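Local coordinates for NAD(+) phosphorylase MbcT (Mycobacterium tuberculosis, PDB 6FKG), which degrades NAD(+) by phosphorolysis, killing the bacterial cell unless its cognate antitoxin MbcA blocks access to the active site, at residues Phe44-Phe54 with Trp125-Trp136; Thr97-Thr105 with Met140-Val151. All blocks are in the same frame, centred on the assembly; numbering follows the deposited sequence.

Contact 1 of 2, residues Phe44-Phe54 with Trp125-Trp136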
loop_
_atom_site.group_PDB
_atom_site.type_symbol
_atom_site.label_atom_id
_atom_site.label_comp_id
_atom_site.label_asym_id
_atom_site.label_seq_id
_atom_site.Cartn_x
_atom_site.Cartn_y
_atom_site.Cartn_z
ATOM N N PHE B 44 12.874 -12.429 -21.878
ATOM C CA PHE B 44 11.633 -11.800 -22.363
ATOM C C PHE B 44 10.455 -12.752 -22.397
ATOM O O PHE B 44 9.301 -12.325 -22.275
ATOM C CB PHE B 44 11.824 -11.208 -23.772
ATOM C CG PHE B 44 10.655 -10.362 -24.221
ATOM C CD1 PHE B 44 10.393 -9.151 -23.593
ATOM C CD2 PHE B 44 9.805 -10.795 -25.231
ATOM C CE1 PHE B 44 9.316 -8.374 -23.958
ATOM C CE2 PHE B 44 8.702 -10.009 -25.617
ATOM C CZ PHE B 44 8.465 -8.808 -24.980
ATOM N N GLY B 45 10.740 -14.040 -22.553
ATOM C CA GLY B 45 9.710 -14.991 -22.936
ATOM C C GLY B 45 9.706 -15.126 -24.449
ATOM O O GLY B 45 10.250 -14.272 -25.148
ATOM N N GLY B 46 9.099 -16.199 -24.949
ATOM C CA GLY B 46 8.917 -16.414 -26.377
ATOM C C GLY B 46 7.547 -17.033 -26.573
ATOM O O GLY B 46 6.875 -17.346 -25.590
ATOM N N ARG B 47 7.111 -17.206 -27.823
ATOM C CA ARG B 47 5.771 -17.719 -28.046
ATOM C C ARG B 47 5.563 -19.027 -27.291
ATOM O O ARG B 47 4.496 -19.251 -26.711
ATOM C CB ARG B 47 5.475 -17.931 -29.539
ATOM C CG ARG B 47 4.078 -18.540 -29.758
ATOM C CD ARG B 47 3.567 -18.372 -31.184
ATOM N NE ARG B 47 3.447 -16.970 -31.598
ATOM C CZ ARG B 47 2.352 -16.220 -31.488
ATOM N NH1 ARG B 47 1.226 -16.709 -30.968
ATOM N NH2 ARG B 47 2.380 -14.960 -31.908
ATOM N N TRP B 48 6.600 -19.859 -27.262
ATOM C CA TRP B 48 6.511 -21.190 -26.671
ATOM C C TRP B 48 7.267 -21.363 -25.344
ATOM O O TRP B 48 7.546 -22.478 -24.940
ATOM C CB TRP B 48 7.021 -22.232 -27.683
ATOM C CG TRP B 48 6.134 -22.361 -28.896
ATOM C CD1 TRP B 48 6.257 -21.698 -30.087
ATOM C CD2 TRP B 48 4.976 -23.203 -29.022
ATOM N NE1 TRP B 48 5.239 -22.080 -30.949
ATOM C CE2 TRP B 48 4.446 -23.001 -30.314
ATOM C CE3 TRP B 48 4.335 -24.105 -28.163
ATOM C CZ2 TRP B 48 3.314 -23.686 -30.775
ATOM C CZ3 TRP B 48 3.202 -24.787 -28.629
ATOM C CH2 TRP B 48 2.713 -24.571 -29.918
ATOM N N ASN B 49 7.603 -20.275 -24.662
ATOM C CA ASN B 49 8.185 -20.413 -23.321
ATOM C C ASN B 49 7.890 -19.215 -22.452
ATOM O O ASN B 49 8.012 -18.072 -22.893
ATOM C CB ASN B 49 9.716 -20.624 -23.376
ATOM C CG ASN B 49 10.463 -19.382 -23.808
ATOM O OD1 ASN B 49 10.513 -19.069 -24.998
ATOM N ND2 ASN B 49 11.032 -18.658 -22.845
ATOM N N PRO B 50 7.515 -19.472 -21.195
ATOM C CA PRO B 50 7.387 -18.364 -20.251
ATOM C C PRO B 50 8.783 -17.826 -19.963
ATOM O O PRO B 50 9.766 -18.539 -20.194
ATOM C CB PRO B 50 6.779 -19.024 -19.014
ATOM C CG PRO B 50 7.346 -20.418 -19.056
ATOM C CD PRO B 50 7.400 -20.782 -20.529
ATOM N N PRO B 51 8.871 -16.588 -19.476
ATOM C CA PRO B 51 10.171 -16.009 -19.137
ATOM C C PRO B 51 10.707 -16.534 -17.807
ATOM O O PRO B 51 9.958 -17.159 -17.059
ATOM C CB PRO B 51 9.875 -14.512 -19.060
ATOM C CG PRO B 51 8.417 -14.427 -18.713
ATOM C CD PRO B 51 7.767 -15.615 -19.341
ATOM N N LEU B 52 11.999 -16.318 -17.572
ATOM C CA LEU B 52 12.623 -16.434 -16.250
ATOM C C LEU B 52 12.764 -17.841 -15.679
ATOM O O LEU B 52 13.111 -17.984 -14.503
ATOM C CB LEU B 52 11.850 -15.587 -15.227
ATOM C CG LEU B 52 11.539 -14.126 -15.559
ATOM C CD1 LEU B 52 10.776 -13.476 -14.405
ATOM C CD2 LEU B 52 12.810 -13.356 -15.877
ATOM N N LEU B 53 12.488 -18.879 -16.458
ATOM C CA LEU B 53 12.637 -20.229 -15.911
ATOM C C LEU B 53 13.726 -21.044 -16.596
ATOM O O LEU B 53 14.437 -21.825 -15.950
ATOM C CB LEU B 53 11.312 -20.982 -15.988
ATOM C CG LEU B 53 10.299 -20.575 -14.917
ATOM C CD1 LEU B 53 9.019 -21.381 -15.071
ATOM C CD2 LEU B 53 10.901 -20.747 -13.524
ATOM N N PHE B 54 13.851 -20.883 -17.908
ATOM C CA PHE B 54 14.825 -21.679 -18.643
ATOM C C PHE B 54 15.191 -20.991 -19.934
ATOM O O PHE B 54 14.363 -20.296 -20.514
ATOM C CB PHE B 54 14.290 -23.104 -18.931
ATOM C CG PHE B 54 12.908 -23.147 -19.597
ATOM C CD1 PHE B 54 12.780 -23.142 -20.978
ATOM C CD2 PHE B 54 11.753 -23.238 -18.828
ATOM C CE1 PHE B 54 11.508 -23.204 -21.588
ATOM C CE2 PHE B 54 10.495 -23.305 -19.411
ATOM C CZ PHE B 54 10.363 -23.288 -20.793
ATOM N N TRP B 125 0.249 -15.308 -26.313
ATOM C CA TRP B 125 1.180 -16.425 -26.201
ATOM C C TRP B 125 0.830 -17.418 -25.079
ATOM O O TRP B 125 1.518 -18.432 -24.933
ATOM C CB TRP B 125 2.599 -15.899 -25.943
ATOM C CG TRP B 125 3.284 -15.162 -27.082
ATOM C CD1 TRP B 125 2.831 -14.998 -28.368
ATOM C CD2 TRP B 125 4.548 -14.484 -27.012
ATOM N NE1 TRP B 125 3.746 -14.267 -29.101
ATOM C CE2 TRP B 125 4.807 -13.942 -28.291
ATOM C CE3 TRP B 125 5.493 -14.291 -25.992
ATOM C CZ2 TRP B 125 5.962 -13.213 -28.570
ATOM C CZ3 TRP B 125 6.640 -13.572 -26.272
ATOM C CH2 TRP B 125 6.866 -13.040 -27.553
ATOM N N SER B 126 -0.192 -17.126 -24.266
ATOM C CA SER B 126 -0.352 -17.846 -22.990
ATOM C C SER B 126 -0.481 -19.362 -23.142
ATOM O O SER B 126 0.164 -20.126 -22.418
ATOM C CB SER B 126 -1.561 -17.319 -22.206
ATOM O OG SER B 126 -2.792 -17.688 -22.806
ATOM N N GLY B 127 -1.310 -19.808 -24.079
ATOM C CA GLY B 127 -1.508 -21.235 -24.263
ATOM C C GLY B 127 -0.255 -21.962 -24.697
ATOM O O GLY B 127 0.114 -22.987 -24.107
ATOM N N CYS B 128 0.406 -21.448 -25.733
ATOM C CA CYS B 128 1.681 -22.026 -26.174
ATOM C C CYS B 128 2.721 -22.007 -25.055
ATOM O O CYS B 128 3.487 -22.960 -24.897
ATOM C CB CYS B 128 2.235 -21.283 -27.388
ATOM S SG CYS B 128 1.171 -21.410 -28.868
ATOM N N GLN B 129 2.778 -20.916 -24.292
ATOM C CA GLN B 129 3.783 -20.849 -23.223
ATOM C C GLN B 129 3.532 -21.890 -22.140
ATOM O O GLN B 129 4.468 -22.488 -21.616
ATOM C CB GLN B 129 3.819 -19.452 -22.606
ATOM C CG GLN B 129 4.453 -18.410 -23.520
ATOM C CD GLN B 129 4.450 -17.025 -22.908
ATOM O OE1 GLN B 129 3.473 -16.615 -22.281
ATOM N NE2 GLN B 129 5.551 -16.301 -23.070
ATOM N N ALA B 130 2.267 -22.111 -21.801
ATOM C CA ALA B 130 1.937 -23.120 -20.802
ATOM C C ALA B 130 2.345 -24.499 -21.298
ATOM O O ALA B 130 2.845 -25.324 -20.529
ATOM C CB ALA B 130 0.458 -23.091 -20.475
ATOM N N VAL B 131 2.142 -24.743 -22.590
ATOM C CA VAL B 131 2.507 -26.029 -23.172
ATOM C C VAL B 131 4.034 -26.212 -23.187
ATOM O O VAL B 131 4.541 -27.280 -22.808
ATOM C CB VAL B 131 1.916 -26.180 -24.604
ATOM C CG1 VAL B 131 2.478 -27.407 -25.293
ATOM C CG2 VAL B 131 0.390 -26.263 -24.537
ATOM N N GLY B 132 4.770 -25.186 -23.610
ATOM C CA GLY B 132 6.231 -25.254 -23.585
ATOM C C GLY B 132 6.747 -25.414 -22.164
ATOM O O GLY B 132 7.677 -26.180 -21.908
ATOM N N HIS B 133 6.137 -24.698 -21.225
ATOM C CA HIS B 133 6.508 -24.822 -19.819
ATOM C C HIS B 133 6.367 -26.270 -19.352
ATOM O O HIS B 133 7.264 -26.823 -18.721
ATOM C CB HIS B 133 5.640 -23.911 -18.967
ATOM C CG HIS B 133 6.017 -23.881 -17.518
ATOM N ND1 HIS B 133 5.197 -23.335 -16.553
ATOM C CD2 HIS B 133 7.133 -24.294 -16.871
ATOM C CE1 HIS B 133 5.783 -23.429 -15.371
ATOM N NE2 HIS B 133 6.957 -24.015 -15.538
ATOM N N ALA B 134 5.236 -26.884 -19.667
ATOM C CA ALA B 134 4.978 -28.255 -19.221
ATOM C C ALA B 134 5.948 -29.251 -19.861
ATOM O O ALA B 134 6.409 -30.178 -19.198
ATOM C CB ALA B 134 3.536 -28.648 -19.528
ATOM N N ALA B 135 6.257 -29.071 -21.143
ATOM C CA ALA B 135 7.170 -29.989 -21.826
ATOM C C ALA B 135 8.540 -29.930 -21.163
ATOM O O ALA B 135 9.174 -30.966 -20.924
ATOM C CB ALA B 135 7.283 -29.656 -23.321
ATOM N N TRP B 136 8.988 -28.713 -20.864
ATOM C CA TRP B 136 10.266 -28.518 -20.181
ATOM C C TRP B 136 10.236 -29.117 -18.785
ATOM O O TRP B 136 11.200 -29.749 -18.332
ATOM C CB TRP B 136 10.605 -27.035 -20.094
ATOM C CG TRP B 136 11.701 -26.735 -19.089
ATOM C CD1 TRP B 136 13.053 -26.849 -19.288
ATOM C CD2 TRP B 136 11.528 -26.279 -17.740
ATOM N NE1 TRP B 136 13.735 -26.487 -18.135
ATOM C CE2 TRP B 136 12.818 -26.127 -17.178
ATOM C CE3 TRP B 136 10.405 -25.963 -16.956
ATOM C CZ2 TRP B 136 13.015 -25.678 -15.869
ATOM C CZ3 TRP B 136 10.605 -25.522 -15.648
ATOM C CH2 TRP B 136 11.900 -25.379 -15.123
#
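The side-chain amide of Gln129 is the polar link between the helix 126-137 and the loop 44-54: NE2 donates to Gly46 O at 3.0 Å, tilted out of the carbonyl plane, and makes a weak bond to Asn49 O. Gly46 O also accepts from Asn49 N, which arrives from the opposite face of its plane. Gln129 thus reaches both ends of the type I turn, firmly at Gly46 and weakly at Asn49.

At the next position along the turn, Arg47 CA sits over the indole of Trp125, 3.7 Å from the centroid of its five-membered ring. The bend at chi3 (-60°) brings the guanidinium back so that Trp125 NE1 lies over its face, the planes 69° apart. NH2 and Trp125 NE1 are both donors and do not bond each other; they converge on the C-terminal carboxylate of Val115 of an MbcA chain.

On the inner side, Cys128 reaches the six-membered ring of Trp48 face-on, with SG and CB each 3.7 Å from its centroid. Trp48 O receives a nearly linear CA-H contact from Gly132, at 3.4 Å from Gly132 CA. Farther along the helix, Pro50 CG packs on His133 CB, and the Phe54 ring stacks face-to-face on the pyrrole of Trp136, centroids 3.9 Å apart and planes at 20°. Another MbcA chain supplies Tyr60, bonded through its OH to His133 NE2.

This is a loop of the RES domain packed along a helix, and the antitoxin carboxylate held by Arg47 and Trp125 is consistent with MbcA closing off the active site.

Contact 2 of 2, residues Thr97-Thr105 with Met140-Val151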
loop_
_atom_site.group_PDB
_atom_site.type_symbol
_atom_site.label_atom_id
_atom_site.label_comp_id
_atom_site.label_asym_id
_atom_site.label_seq_id
_atom_site.Cartn_x
_atom_site.Cartn_y
_atom_site.Cartn_z
ATOM N N THR B 97 20.203 -33.624 -33.758
ATOM C CA THR B 97 20.251 -35.083 -33.817
ATOM C C THR B 97 19.526 -35.741 -32.654
ATOM O O THR B 97 19.843 -35.496 -31.490
ATOM C CB THR B 97 21.708 -35.594 -33.841
ATOM O OG1 THR B 97 22.402 -34.981 -34.932
ATOM C CG2 THR B 97 21.752 -37.124 -33.997
ATOM N N ASP B 98 18.548 -36.576 -32.998
ATOM C CA ASP B 98 17.776 -37.372 -32.045
ATOM C C ASP B 98 17.225 -36.582 -30.853
ATOM O O ASP B 98 17.234 -37.074 -29.728
ATOM C CB ASP B 98 18.630 -38.537 -31.546
ATOM C CG ASP B 98 19.025 -39.483 -32.663
ATOM O OD1 ASP B 98 18.199 -39.703 -33.576
ATOM O OD2 ASP B 98 20.158 -40.003 -32.632
ATOM N N LEU B 99 16.730 -35.374 -31.105
ATOM C CA LEU B 99 16.158 -34.552 -30.041
ATOM C C LEU B 99 14.798 -35.111 -29.645
ATOM O O LEU B 99 13.936 -35.334 -30.500
ATOM C CB LEU B 99 16.029 -33.089 -30.485
ATOM C CG LEU B 99 16.009 -32.020 -29.391
ATOM C CD1 LEU B 99 17.361 -31.946 -28.711
ATOM C CD2 LEU B 99 15.604 -30.652 -29.941
ATOM N N ALA B 100 14.618 -35.361 -28.351
ATOM C CA ALA B 100 13.367 -35.908 -27.832
ATOM C C ALA B 100 12.365 -34.785 -27.667
ATOM O O ALA B 100 12.426 -34.027 -26.703
ATOM C CB ALA B 100 13.595 -36.635 -26.493
ATOM N N VAL B 101 11.441 -34.668 -28.616
ATOM C CA VAL B 101 10.577 -33.501 -28.660
ATOM C C VAL B 101 9.097 -33.856 -28.606
ATOM O O VAL B 101 8.672 -34.899 -29.106
ATOM C CB VAL B 101 10.838 -32.669 -29.937
ATOM C CG1 VAL B 101 12.278 -32.193 -29.969
ATOM C CG2 VAL B 101 10.521 -33.500 -31.183
ATOM N N LEU B 102 8.317 -32.987 -27.971
ATOM C CA LEU B 102 6.868 -33.045 -28.070
ATOM C C LEU B 102 6.453 -32.661 -29.492
ATOM O O LEU B 102 6.732 -31.548 -29.938
ATOM C CB LEU B 102 6.221 -32.106 -27.052
ATOM C CG LEU B 102 4.688 -32.088 -27.048
ATOM C CD1 LEU B 102 4.111 -33.427 -26.593
ATOM C CD2 LEU B 102 4.217 -30.958 -26.142
ATOM N N ASP B 103 5.802 -33.575 -30.206
ATOM C CA ASP B 103 5.455 -33.322 -31.605
ATOM C C ASP B 103 4.080 -32.689 -31.742
ATOM O O ASP B 103 3.073 -33.376 -31.648
ATOM C CB ASP B 103 5.497 -34.620 -32.418
ATOM C CG ASP B 103 5.244 -34.394 -33.900
ATOM O OD1 ASP B 103 5.133 -33.227 -34.341
ATOM O OD2 ASP B 103 5.167 -35.394 -34.630
ATOM N N LEU B 104 4.047 -31.386 -32.004
ATOM C CA LEU B 104 2.780 -30.679 -32.170
ATOM C C LEU B 104 2.552 -30.274 -33.630
ATOM O O LEU B 104 1.814 -29.327 -33.906
ATOM C CB LEU B 104 2.741 -29.433 -31.272
ATOM C CG LEU B 104 2.898 -29.705 -29.774
ATOM C CD1 LEU B 104 2.794 -28.403 -28.959
ATOM C CD2 LEU B 104 1.878 -30.728 -29.297
ATOM N N THR B 105 3.178 -30.988 -34.562
ATOM C CA THR B 105 3.023 -30.649 -35.977
ATOM C C THR B 105 1.718 -31.187 -36.550
ATOM O O THR B 105 1.290 -30.753 -37.619
ATOM C CB THR B 105 4.212 -31.161 -36.823
ATOM O OG1 THR B 105 4.306 -32.582 -36.710
ATOM C CG2 THR B 105 5.526 -30.509 -36.336
ATOM N N MET B 140 11.378 -32.924 -21.309
ATOM C CA MET B 140 11.460 -33.114 -22.747
ATOM C C MET B 140 12.506 -32.148 -23.285
ATOM O O MET B 140 12.728 -31.099 -22.699
ATOM C CB MET B 140 10.105 -32.877 -23.410
ATOM C CG MET B 140 9.058 -33.856 -22.965
ATOM S SD MET B 140 7.446 -33.527 -23.674
ATOM C CE MET B 140 6.555 -35.016 -23.166
ATOM N N GLN B 141 13.149 -32.502 -24.391
ATOM C CA GLN B 141 14.261 -31.706 -24.882
ATOM C C GLN B 141 13.776 -30.525 -25.721
ATOM O O GLN B 141 14.515 -29.573 -25.958
ATOM C CB GLN B 141 15.218 -32.579 -25.687
ATOM C CG GLN B 141 15.972 -33.584 -24.826
ATOM C CD GLN B 141 17.051 -34.293 -25.598
ATOM O OE1 GLN B 141 16.801 -34.839 -26.672
ATOM N NE2 GLN B 141 18.262 -34.292 -25.059
ATOM N N GLY B 142 12.518 -30.565 -26.143
ATOM C CA GLY B 142 11.982 -29.431 -26.862
ATOM C C GLY B 142 10.599 -29.681 -27.407
ATOM O O GLY B 142 9.956 -30.681 -27.085
ATOM N N VAL B 143 10.138 -28.759 -28.243
ATOM C CA VAL B 143 8.807 -28.874 -28.815
ATOM C C VAL B 143 8.892 -28.599 -30.315
ATOM O O VAL B 143 9.506 -27.615 -30.740
ATOM C CB VAL B 143 7.811 -27.891 -28.164
ATOM C CG1 VAL B 143 6.392 -28.132 -28.711
ATOM C CG2 VAL B 143 7.831 -28.021 -26.612
ATOM N N LEU B 144 8.285 -29.480 -31.103
ATOM C CA LEU B 144 8.235 -29.309 -32.542
ATOM C C LEU B 144 6.868 -28.753 -32.882
ATOM O O LEU B 144 5.834 -29.335 -32.517
ATOM C CB LEU B 144 8.490 -30.634 -33.255
ATOM C CG LEU B 144 8.907 -30.601 -34.719
ATOM C CD1 LEU B 144 10.320 -30.030 -34.827
ATOM C CD2 LEU B 144 8.833 -32.016 -35.264
ATOM N N VAL B 145 6.867 -27.615 -33.567
ATOM C CA VAL B 145 5.669 -26.804 -33.673
ATOM C C VAL B 145 5.425 -26.412 -35.110
ATOM O O VAL B 145 6.355 -26.377 -35.914
ATOM C CB VAL B 145 5.781 -25.517 -32.803
ATOM C CG1 VAL B 145 5.982 -25.866 -31.331
ATOM C CG2 VAL B 145 6.939 -24.609 -33.295
ATOM N N PRO B 146 4.173 -26.107 -35.451
ATOM C CA PRO B 146 4.018 -25.538 -36.792
ATOM C C PRO B 146 4.554 -24.106 -36.786
ATOM O O PRO B 146 4.540 -23.450 -35.744
ATOM C CB PRO B 146 2.509 -25.586 -37.026
ATOM C CG PRO B 146 1.922 -25.479 -35.648
ATOM C CD PRO B 146 2.923 -26.067 -34.670
ATOM N N ALA B 147 5.039 -23.639 -37.929
ATOM C CA ALA B 147 5.445 -22.252 -38.072
ATOM C C ALA B 147 4.838 -21.709 -39.352
ATOM O O ALA B 147 4.445 -22.489 -40.235
ATOM C CB ALA B 147 6.958 -22.125 -38.089
ATOM N N ALA B 148 4.758 -20.382 -39.452
ATOM C CA ALA B 148 4.143 -19.743 -40.616
ATOM C C ALA B 148 4.785 -20.217 -41.915
ATOM O O ALA B 148 4.099 -20.394 -42.912
ATOM C CB ALA B 148 4.227 -18.226 -40.502
ATOM N N GLY B 149 6.093 -20.463 -41.895
ATOM C CA GLY B 149 6.777 -20.862 -43.112
ATOM C C GLY B 149 7.199 -22.321 -43.189
ATOM O O GLY B 149 7.916 -22.708 -44.112
ATOM N N GLY B 150 6.768 -23.132 -42.227
ATOM C CA GLY B 150 7.132 -24.545 -42.198
ATOM C C GLY B 150 7.051 -25.120 -40.789
ATOM O O GLY B 150 6.013 -25.015 -40.138
ATOM N N VAL B 151 8.143 -25.705 -40.303
ATOM C CA VAL B 151 8.155 -26.297 -38.956
ATOM C C VAL B 151 9.168 -25.597 -38.056
ATOM O O VAL B 151 10.272 -25.273 -38.486
ATOM C CB VAL B 151 8.457 -27.808 -39.018
ATOM C CG1 VAL B 151 8.611 -28.384 -37.616
ATOM C CG2 VAL B 151 7.341 -28.518 -39.769
#
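Leu102 pairs with Val143 in a parallel register, the strands 99-103 and 142-147 running at 49° to each other. Leu102 N donates to Gly142 O and Leu102 O accepts from Leu144 N at 2.8 Å, so that one residue bonds both neighbours of Val143; Leu104 N then continues the pattern to Leu144 O.

At the start of the pair Ala100 is held twice by Gln141. Its O takes the backbone N of Gln141, and its N gives a nearly straight bond (175°) to Gln141 OE1, in the carbonyl plane and on a lone pair, at 2.8 Å. The glutamine chain is extended beyond CG, which carries the amide to the backbone of Ala100, while NE2 is used by Arg161 O and Gln166 OE1. Leu99 CD1 closes over Gln141 CB at 3.8 Å.

Leu102 and Val143 point to one face of the sheet, where Met140 SD meets Leu102 CB and Leu104 CD1 meets Val143 CG1 at 3.6 Å. On the other face Val101 CG2 touches Leu144 CB. Thr105 lays its methyl, CG2, on Leu144 CG at 3.7 Å. With chi1 at 60° its OG1 stands between the backbone N and the carbonyl carbon and donates to Asp103 OD1 at 2.6 Å; Thr105 N reaches the same oxygen from above the carboxylate plane, an Asx turn that ends the strand.

The two strands are joined by a beta-alpha-beta crossover whose last helix, 126-137, places Val131 and Ala135 on the Leu102-Val143 face. Ile19 and Trp21 of strand 19-30 pack on Val101 and Leu144, with a G1 bulge at Asp98-Leu99 opposite Trp21, and strand 150-156 extends the sheet beyond Val143.

In the fold
The centres of contacts 1 and 2 lie about 14 Å apart. Helix 126-137, one side of contact 1, runs on into strand 142-147 of contact 2 and packs on its Leu102-Val143 face: Ala135 O probably accepts a hydrogen bond from Met140 N (3.0 Å). Trp48 bridges the two, its CE2 3.4 Å from Val145 CG1 and its CZ3 3.7 Å from Leu104 CD1. Contact 2 belongs to the domain core, touched by no other protein chain. Contact 1 meets three MbcA chains, and the MbcA carboxylate there is consistent with the antitoxin blocking access to the active site; a glycerol, probably from the crystallisation liquor, lies about 3 Å from the Phe44 side chain (nearest atoms).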